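Long-range contacts in endoglucanase CEL5A (Eubacterium cellulosolvens, PDB 4AFM), which probably binds xyloglucan through this carbohydrate-binding module, a non-catalytic part of a family 5 glycoside hydrolase: residues I47-S52 with T121-S126; W24-E29 with L104-V109; I71-S76 with A93-S98. One frame throughout, in Å; residues are numbered along the deposited sequence. Where two conformers were deposited one is given.

Contact 1: I47-S52 with T121-S126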
loop_
_atom_site.group_PDB
_atom_site.type_symbol
_atom_site.label_atom_id
_atom_site.label_comp_id
_atom_site.label_asym_id
_atom_site.label_seq_id
_atom_site.Cartn_x
_atom_site.Cartn_y
_atom_site.Cartn_z
ATOM N N ILE A 47 12.122 6.885 6.058
ATOM C CA ILE A 47 10.721 6.573 6.326
ATOM C C ILE A 47 10.381 7.131 7.696
ATOM O O ILE A 47 11.149 6.815 8.687
ATOM C CB ILE A 47 10.527 5.047 6.256
ATOM C CG1 ILE A 47 10.746 4.566 4.771
ATOM C CG2 ILE A 47 9.108 4.635 6.748
ATOM C CD1 ILE A 47 10.791 3.106 4.638
ATOM N N LYS A 48 9.357 7.871 7.860
ATOM C CA LYS A 48 8.990 8.421 9.150
ATOM C C LYS A 48 7.608 7.932 9.489
ATOM O O LYS A 48 6.663 7.958 8.653
ATOM C CB LYS A 48 8.935 9.942 9.079
ATOM C CG LYS A 48 10.311 10.490 8.667
ATOM C CD LYS A 48 10.334 11.972 8.897
ATOM C CE LYS A 48 9.992 12.691 7.670
ATOM N NZ LYS A 48 10.785 13.960 7.827
ATOM N N VAL A 49 7.395 7.524 10.725
ATOM C CA VAL A 49 6.105 6.932 11.151
ATOM C C VAL A 49 5.623 7.668 12.395
ATOM O O VAL A 49 6.409 7.678 13.415
ATOM C CB VAL A 49 6.288 5.418 11.466
ATOM C CG1 VAL A 49 4.929 4.847 11.836
ATOM C CG2 VAL A 49 6.866 4.663 10.282
ATOM N N ASP A 50 4.463 8.211 12.394
ATOM C CA ASP A 50 3.846 8.758 13.615
ATOM C C ASP A 50 3.111 7.636 14.252
ATOM O O ASP A 50 2.187 7.012 13.625
ATOM C CB ASP A 50 2.920 9.892 13.280
ATOM C CG ASP A 50 3.604 11.092 12.662
ATOM O OD1 ASP A 50 4.826 11.222 12.641
ATOM O OD2 ASP A 50 2.811 11.943 12.130
ATOM N N TYR A 51 3.405 7.332 15.512
ATOM C CA TYR A 51 2.884 6.114 16.191
ATOM C C TYR A 51 2.798 6.356 17.661
ATOM O O TYR A 51 3.479 7.259 18.194
ATOM C CB TYR A 51 3.761 4.891 15.886
ATOM C CG TYR A 51 5.052 4.873 16.622
ATOM C CD1 TYR A 51 6.070 5.814 16.290
ATOM C CD2 TYR A 51 5.269 4.001 17.703
ATOM C CE1 TYR A 51 7.232 5.867 17.070
ATOM C CE2 TYR A 51 6.451 4.063 18.419
ATOM C CZ TYR A 51 7.408 4.988 18.065
ATOM O OH TYR A 51 8.595 5.055 18.826
ATOM N N SER A 52 2.069 5.493 18.318
ATOM C CA SER A 52 2.095 5.425 19.803
ATOM C C SER A 52 1.650 4.062 20.212
ATOM O O SER A 52 1.023 3.310 19.453
ATOM C CB SER A 52 1.327 6.499 20.397
ATOM O OG SER A 52 0.006 6.403 20.190
ATOM N N THR A 121 -0.587 6.705 12.846
ATOM C CA THR A 121 -1.416 7.748 12.242
ATOM C C THR A 121 -0.862 8.279 10.938
ATOM O O THR A 121 -1.589 8.895 10.170
ATOM C CB THR A 121 -1.669 8.895 13.244
ATOM O OG1 THR A 121 -0.392 9.400 13.685
ATOM C CG2 THR A 121 -2.468 8.418 14.453
ATOM N N LYS A 122 0.440 8.097 10.656
ATOM C CA LYS A 122 1.007 8.606 9.401
ATOM C C LYS A 122 2.280 7.863 9.081
ATOM O O LYS A 122 3.063 7.573 10.002
ATOM C CB LYS A 122 1.259 10.111 9.522
ATOM C CG LYS A 122 1.484 10.727 8.168
ATOM C CD LYS A 122 1.532 12.291 8.300
ATOM C CE LYS A 122 1.425 12.934 6.963
ATOM N NZ LYS A 122 1.375 14.452 6.993
ATOM N N ILE A 123 2.501 7.565 7.825
ATOM C CA ILE A 123 3.761 7.003 7.322
ATOM C C ILE A 123 4.138 7.816 6.122
ATOM O O ILE A 123 3.315 7.973 5.188
ATOM C CB ILE A 123 3.629 5.524 6.938
ATOM C CG1 ILE A 123 3.104 4.675 8.103
ATOM C CG2 ILE A 123 4.934 4.994 6.414
ATOM C CD1 ILE A 123 2.833 3.212 7.763
ATOM N N VAL A 124 5.340 8.356 6.136
ATOM C CA VAL A 124 5.822 9.155 4.962
ATOM C C VAL A 124 7.165 8.696 4.552
ATOM O O VAL A 124 8.033 8.233 5.357
ATOM C CB VAL A 124 5.919 10.628 5.321
ATOM C CG1 VAL A 124 4.598 11.175 5.709
ATOM C CG2 VAL A 124 6.919 10.844 6.326
ATOM N N ALA A 125 7.393 8.660 3.258
ATOM C CA ALA A 125 8.743 8.503 2.668
ATOM C C ALA A 125 9.194 9.860 2.233
ATOM O O ALA A 125 8.489 10.587 1.519
ATOM C CB ALA A 125 8.724 7.557 1.483
ATOM N N SER A 126 10.391 10.260 2.597
ATOM C CA SER A 126 10.973 11.567 2.256
ATOM C C SER A 126 12.261 11.281 1.490
ATOM O O SER A 126 13.080 10.514 1.994
ATOM C CB SER A 126 11.351 12.339 3.568
ATOM O OG SER A 126 10.115 12.761 4.124
HETATM O O HOH W 1 0.124 11.787 12.526
#
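Lys48 and Val124 form the straightest rung of an antiparallel pair of neighbouring strands in the larger sheet of this two-sheet carbohydrate-binding module. Lys48 N gives to Val124 O, and Val124 N returns a bond to Lys48 O, both at 166°. The next pair is lopsided: Asp50 N reaches Lys122 O at 2.8 Å, but Asp50 O takes Thr121 N at 2.9 Å, and Lys122 N stays buried with no partner in the model.

On the face carrying Lys48 and Asp50, Val124 CG2 sits 3.5 Å from Lys48 CB. The lysine chain bends at chi3 (-95°) and carries CE past Ser126, while its NZ pairs with Glu46. Asp50 and Lys122 run side by side, OD2 being 3.5 Å from Lys122 CB; the two charged ends are not in contact.

On the other face Val49 CG1 lies 4.2 Å from Ile123 CG1, and Ile47 CG2 meets Ile123 CG2. This is the inner face of the sheet, where Ile47 and Val49 pack on Leu58 and Ile56 of strand 56-62.

Farther out, strand 84-88 flanks 47-52, and its Thr84 OG1 bonds Asp50 OD1, holding the carboxylate at one oxygen. The other, OD2, accepts from a water at 2.7 Å, and that same water also lies 2.7 Å from Thr121 OG1.

Contact 2: W24-E29 with L104-V109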
loop_
_atom_site.group_PDB
_atom_site.type_symbol
_atom_site.label_atom_id
_atom_site.label_comp_id
_atom_site.label_asym_id
_atom_site.label_seq_id
_atom_site.Cartn_x
_atom_site.Cartn_y
_atom_site.Cartn_z
ATOM N N TRP A 24 2.862 -12.420 13.333
ATOM C CA TRP A 24 3.292 -11.106 13.869
ATOM C C TRP A 24 2.604 -10.075 13.013
ATOM O O TRP A 24 3.002 -9.827 11.880
ATOM C CB TRP A 24 4.835 -11.065 13.744
ATOM C CG TRP A 24 5.417 -9.821 14.372
ATOM C CD1 TRP A 24 4.737 -8.788 15.102
ATOM C CD2 TRP A 24 6.793 -9.485 14.406
ATOM N NE1 TRP A 24 5.681 -7.885 15.495
ATOM C CE2 TRP A 24 6.918 -8.269 15.122
ATOM C CE3 TRP A 24 7.956 -10.063 13.872
ATOM C CZ2 TRP A 24 8.139 -7.651 15.277
ATOM C CZ3 TRP A 24 9.169 -9.437 14.079
ATOM C CH2 TRP A 24 9.240 -8.270 14.791
ATOM N N PRO A 25 1.538 -9.426 13.493
ATOM C CA PRO A 25 0.780 -8.540 12.684
ATOM C C PRO A 25 1.495 -7.267 12.363
ATOM O O PRO A 25 2.458 -6.860 13.053
ATOM C CB PRO A 25 -0.498 -8.277 13.489
ATOM C CG PRO A 25 -0.066 -8.550 14.853
ATOM C CD PRO A 25 0.954 -9.620 14.822
ATOM N N SER A 26 1.024 -6.553 11.355
ATOM C CA SER A 26 1.648 -5.345 10.826
ATOM C C SER A 26 0.776 -4.136 10.818
ATOM O O SER A 26 -0.478 -4.290 10.698
ATOM C CB SER A 26 2.110 -5.546 9.388
ATOM O OG SER A 26 2.891 -6.764 9.275
ATOM N N ALA A 27 1.323 -2.954 10.840
ATOM C CA ALA A 27 0.608 -1.734 10.560
ATOM C C ALA A 27 0.590 -1.411 9.102
ATOM O O ALA A 27 -0.291 -0.671 8.636
ATOM C CB ALA A 27 1.230 -0.578 11.369
ATOM N N TYR A 28 1.612 -1.822 8.322
ATOM C CA TYR A 28 1.746 -1.433 6.925
ATOM C C TYR A 28 2.651 -2.443 6.250
ATOM O O TYR A 28 3.686 -2.821 6.888
ATOM C CB TYR A 28 2.460 -0.035 6.896
ATOM C CG TYR A 28 2.729 0.474 5.501
ATOM C CD1 TYR A 28 1.778 1.190 4.790
ATOM C CD2 TYR A 28 3.977 0.259 4.890
ATOM C CE1 TYR A 28 2.002 1.653 3.472
ATOM C CE2 TYR A 28 4.235 0.682 3.610
ATOM C CZ TYR A 28 3.267 1.365 2.919
ATOM O OH TYR A 28 3.494 1.868 1.624
ATOM N N GLU A 29 2.365 -2.904 5.103
ATOM C CA GLU A 29 3.221 -3.846 4.372
ATOM C C GLU A 29 3.266 -3.560 2.943
ATOM O O GLU A 29 2.147 -3.261 2.350
ATOM C CB GLU A 29 2.619 -5.331 4.556
ATOM C CG GLU A 29 2.687 -5.777 5.990
ATOM C CD GLU A 29 2.053 -7.067 6.059
ATOM O OE1 GLU A 29 0.763 -7.233 5.922
ATOM O OE2 GLU A 29 2.720 -7.982 6.535
ATOM N N LEU A 104 14.452 -7.338 -3.129
ATOM C CA LEU A 104 13.662 -7.096 -1.919
ATOM C C LEU A 104 12.272 -7.647 -2.012
ATOM O O LEU A 104 11.495 -7.232 -2.936
ATOM C CB LEU A 104 13.653 -5.603 -1.668
ATOM C CG LEU A 104 12.853 -5.161 -0.427
ATOM C CD1 LEU A 104 13.446 -5.704 0.873
ATOM C CD2 LEU A 104 12.757 -3.636 -0.398
ATOM N N ASP A 105 11.859 -8.524 -1.125
ATOM C CA ASP A 105 10.503 -9.143 -1.201
ATOM C C ASP A 105 9.495 -8.479 -0.324
ATOM O O ASP A 105 8.268 -8.640 -0.617
ATOM C CB ASP A 105 10.621 -10.629 -0.835
ATOM C CG ASP A 105 11.283 -11.451 -1.794
ATOM O OD1 ASP A 105 10.843 -11.396 -2.995
ATOM O OD2 ASP A 105 12.212 -12.228 -1.544
ATOM N N TYR A 106 9.864 -7.773 0.728
ATOM C CA TYR A 106 8.886 -7.392 1.736
ATOM C C TYR A 106 9.373 -6.201 2.505
ATOM O O TYR A 106 10.580 -6.176 2.935
ATOM C CB TYR A 106 8.737 -8.606 2.721
ATOM C CG TYR A 106 7.810 -8.356 3.874
ATOM C CD1 TYR A 106 6.423 -8.328 3.701
ATOM C CD2 TYR A 106 8.313 -8.091 5.169
ATOM C CE1 TYR A 106 5.575 -8.135 4.762
ATOM C CE2 TYR A 106 7.441 -7.870 6.217
ATOM C CZ TYR A 106 6.097 -7.912 6.003
ATOM O OH TYR A 106 5.308 -7.684 7.138
ATOM N N ILE A 107 8.492 -5.256 2.762
ATOM C CA ILE A 107 8.707 -4.178 3.689
ATOM C C ILE A 107 7.561 -4.208 4.651
ATOM O O ILE A 107 6.399 -4.232 4.241
ATOM C CB ILE A 107 8.702 -2.795 2.923
ATOM C CG1 ILE A 107 9.874 -2.779 1.958
ATOM C CG2 ILE A 107 8.780 -1.640 3.933
ATOM C CD1 ILE A 107 9.781 -1.604 0.969
ATOM N N GLY A 108 7.795 -4.198 5.958
ATOM C CA GLY A 108 6.715 -4.218 6.932
ATOM C C GLY A 108 7.008 -3.291 8.085
ATOM O O GLY A 108 8.180 -3.191 8.565
ATOM N N VAL A 109 6.004 -2.649 8.639
ATOM C CA VAL A 109 6.097 -1.860 9.882
ATOM C C VAL A 109 5.340 -2.662 10.894
ATOM O O VAL A 109 4.125 -2.951 10.680
ATOM C CB VAL A 109 5.461 -0.483 9.668
ATOM C CG1 VAL A 109 5.421 0.266 10.997
ATOM C CG2 VAL A 109 6.182 0.332 8.607
#
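Tyr106 and Glu29 meet through their polar ends: Tyr106 OH donates to Glu29 OE2 at 2.7 Å, where the carboxylate oxygen accepts on its anti lone pair. OE2 lies at the edge of the ring and in its plane, with the carboxylate turned 87° against the ring. Glu29 OE1 accepts from Thr36 N of the second subunit, so both oxygens are engaged. Tyr106 OH and Ser26 OG each bond Lys110 NZ, whose positive charge probably offsets that of the Glu29 carboxylate nearby. Gly108 leaves room for the phenol, since a side-chain carbon there would run into Tyr106 OH.

The backbones close with Val109 N to Tyr28 O at 2.9 Å and Ala27 N to Val109 O at 2.8 Å. Tyr28 N is buried without a partner in the model, whereas Glu29 O is taken by Gln35 NE2 of the second subunit and by a glycerol. Around these bonds Tyr28 CB packs 4.1 Å from Val109 CB, and Ala27 CB lies near Val109 CG1.

The result is a short antiparallel pairing in which a loop runs into 28-30, an outermost strand, within this chain, of the four-stranded sheet of this beta-sandwich, and lies alongside 106-111.

Contact 3: I71-S76 with A93-S98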
loop_
_atom_site.group_PDB
_atom_site.type_symbol
_atom_site.label_atom_id
_atom_site.label_comp_id
_atom_site.label_asym_id
_atom_site.label_seq_id
_atom_site.Cartn_x
_atom_site.Cartn_y
_atom_site.Cartn_z
ATOM N N ILE A 71 16.963 -12.881 4.179
ATOM C CA ILE A 71 17.370 -11.693 4.943
ATOM C C ILE A 71 16.199 -11.235 5.726
ATOM O O ILE A 71 15.046 -11.091 5.145
ATOM C CB ILE A 71 17.809 -10.556 4.025
ATOM C CG1 ILE A 71 19.052 -11.004 3.181
ATOM C CG2 ILE A 71 18.148 -9.294 4.845
ATOM C CD1 ILE A 71 19.389 -9.969 2.107
ATOM N N TRP A 72 16.291 -11.072 7.034
ATOM C CA TRP A 72 15.223 -10.460 7.848
ATOM C C TRP A 72 15.827 -9.243 8.526
ATOM O O TRP A 72 16.473 -9.375 9.635
ATOM C CB TRP A 72 14.675 -11.470 8.812
ATOM C CG TRP A 72 13.479 -10.935 9.615
ATOM C CD1 TRP A 72 13.563 -10.405 10.886
ATOM C CD2 TRP A 72 12.090 -10.922 9.201
ATOM N NE1 TRP A 72 12.274 -10.069 11.316
ATOM C CE2 TRP A 72 11.388 -10.342 10.323
ATOM C CE3 TRP A 72 11.412 -11.314 8.098
ATOM C CZ2 TRP A 72 9.972 -10.211 10.307
ATOM C CZ3 TRP A 72 10.019 -11.145 8.035
ATOM C CH2 TRP A 72 9.327 -10.579 9.171
ATOM N N ALA A 73 15.799 -8.133 7.891
ATOM C CA ALA A 73 16.534 -6.833 8.316
ATOM C C ALA A 73 15.519 -6.159 9.289
ATOM O O ALA A 73 14.720 -5.270 8.732
ATOM C CB ALA A 73 16.995 -6.064 7.197
ATOM N N GLN A 74 15.410 -6.509 10.491
ATOM C CA GLN A 74 14.548 -5.922 11.496
ATOM C C GLN A 74 15.314 -4.746 12.087
ATOM O O GLN A 74 16.431 -4.998 12.714
ATOM C CB GLN A 74 14.182 -6.908 12.465
ATOM C CG GLN A 74 13.324 -6.454 13.540
ATOM C CD GLN A 74 12.823 -7.594 14.297
ATOM O OE1 GLN A 74 12.411 -8.650 13.870
ATOM N NE2 GLN A 74 12.935 -7.392 15.614
ATOM N N ILE A 75 14.808 -3.556 11.986
ATOM C CA ILE A 75 15.515 -2.412 12.492
ATOM C C ILE A 75 14.641 -1.613 13.386
ATOM O O ILE A 75 13.464 -1.347 13.196
ATOM C CB ILE A 75 16.260 -1.509 11.657
ATOM C CG1 ILE A 75 15.281 -1.099 10.633
ATOM C CG2 ILE A 75 17.459 -2.162 10.960
ATOM C CD1 ILE A 75 15.818 0.140 9.848
ATOM N N SER A 76 15.330 -1.191 14.443
ATOM C CA SER A 76 14.739 -0.172 15.345
ATOM C C SER A 76 14.919 1.178 14.688
ATOM O O SER A 76 15.712 1.365 13.854
ATOM C CB SER A 76 15.411 -0.268 16.741
ATOM O OG SER A 76 16.711 -0.117 16.430
ATOM N N ALA A 93 20.066 -0.240 4.740
ATOM C CA ALA A 93 21.029 -0.959 3.914
ATOM C C ALA A 93 22.046 -1.725 4.785
ATOM O O ALA A 93 22.401 -2.843 4.390
ATOM C CB ALA A 93 21.740 0.068 3.017
ATOM N N LYS A 94 22.437 -1.131 5.893
ATOM C CA LYS A 94 23.404 -1.847 6.747
ATOM C C LYS A 94 22.749 -3.124 7.275
ATOM O O LYS A 94 23.373 -4.213 7.289
ATOM C CB LYS A 94 23.796 -0.975 7.879
ATOM C CG LYS A 94 24.725 -1.724 8.828
ATOM C CD LYS A 94 25.085 -0.779 9.988
ATOM C CE LYS A 94 26.090 -1.466 10.932
ATOM N NZ LYS A 94 26.590 -0.424 11.893
ATOM N N ALA A 95 21.490 -3.054 7.683
ATOM C CA ALA A 95 20.780 -4.252 8.182
ATOM C C ALA A 95 20.487 -5.223 7.084
ATOM O O ALA A 95 20.520 -6.449 7.270
ATOM C CB ALA A 95 19.521 -3.856 8.903
ATOM N N TYR A 96 20.192 -4.752 5.869
ATOM C CA TYR A 96 19.888 -5.594 4.733
ATOM C C TYR A 96 21.118 -6.233 4.157
ATOM O O TYR A 96 21.031 -7.235 3.452
ATOM C CB TYR A 96 19.108 -4.749 3.689
ATOM C CG TYR A 96 18.458 -5.562 2.586
ATOM C CD1 TYR A 96 17.313 -6.367 2.865
ATOM C CD2 TYR A 96 18.894 -5.510 1.303
ATOM C CE1 TYR A 96 16.707 -7.116 1.886
ATOM C CE2 TYR A 96 18.272 -6.239 0.306
ATOM C CZ TYR A 96 17.172 -7.030 0.613
ATOM O OH TYR A 96 16.529 -7.746 -0.356
ATOM N N GLY A 97 22.346 -5.692 4.448
ATOM C CA GLY A 97 23.577 -6.236 3.933
ATOM C C GLY A 97 23.999 -5.529 2.725
ATOM O O GLY A 97 25.130 -5.889 2.246
ATOM N N SER A 98 23.248 -4.646 2.113
ATOM C CA SER A 98 23.651 -3.838 0.947
ATOM C C SER A 98 22.542 -2.850 0.697
ATOM O O SER A 98 21.482 -2.920 1.266
ATOM C CB SER A 98 23.853 -4.634 -0.307
ATOM O OG SER A 98 22.589 -5.119 -0.791
#
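Strand 71-75 passes the last turn of helix 89-96 with Ala73 CA and Ala95 CA 5.0 Å apart, and no hydrogen bond joins the two backbones. The arrangement is a helix end packed on an outermost strand of the four-stranded sheet of the beta-sandwich. Ile71, Ala73 and Ile75 point toward the helix; Trp72 and Gln74 point away. An inverse gamma turn centred on Ala73 kinks the strand here, with a weak bond from Gln74 N to Trp72 O.

Ile71 crosses Tyr96 at about a right angle. Its CD1 sits over one face of the ring, 4.0 Å from the centroid and 15° off the normal, a CH-pi contact, while CG2 lies 3.6 Å from Tyr96 CD1. Tyr96 CG stands anti to its own amide nitrogen (chi1 -167°), which swings the ring toward the Ile71 end of the strand, where one face comes under the isoleucine CD1. The phenol is fixed at its far end by Asp103 OD1, and Phe101 meets the ring with the planes at about 50°. A serine in place of Ile71 would probably open a gap over this ring face and leave the aromatic carbons without their methyl cover.

Ala73 CB approaches the edge of the same ring and rests 3.5 Å from Ala95 O. Gly97, the first residue past the helix, has positive phi, where a side chain would jam against the preceding carbonyl oxygen. On the outward face Trp72 NE1 donates to Gln74 OE1 at 2.9 Å, nearly in the indole plane, and both side chains touch Trp24. At the other end of the strand the packing is tight: Ile75 CG2 is only 3.4 Å from Ala95 CB.

How the contacts relate
From the N terminus, 24-29 comes first and waits for 104-109, 75 residues on, to close contact 2. Before that happens 47-52 opens contact 1, which 121-126 completes near the end of the chain, so contacts 1 and 2 cross. Contact 3 is local: 71-76 and 93-98 are 17 residues apart, and both fall within the two larger loops. Contact 1 lies in the larger sheet and contact 2 in the four-stranded one, and Ile123 CD1 of the first packs on Tyr28 CB of the second. Contact 3 packs the helix end against the edge strand 71-75 of that smaller sheet and touches contact 2 through Trp24 and Leu104, while contact 1 stays clear of it, on the opposite side of the chain's centre.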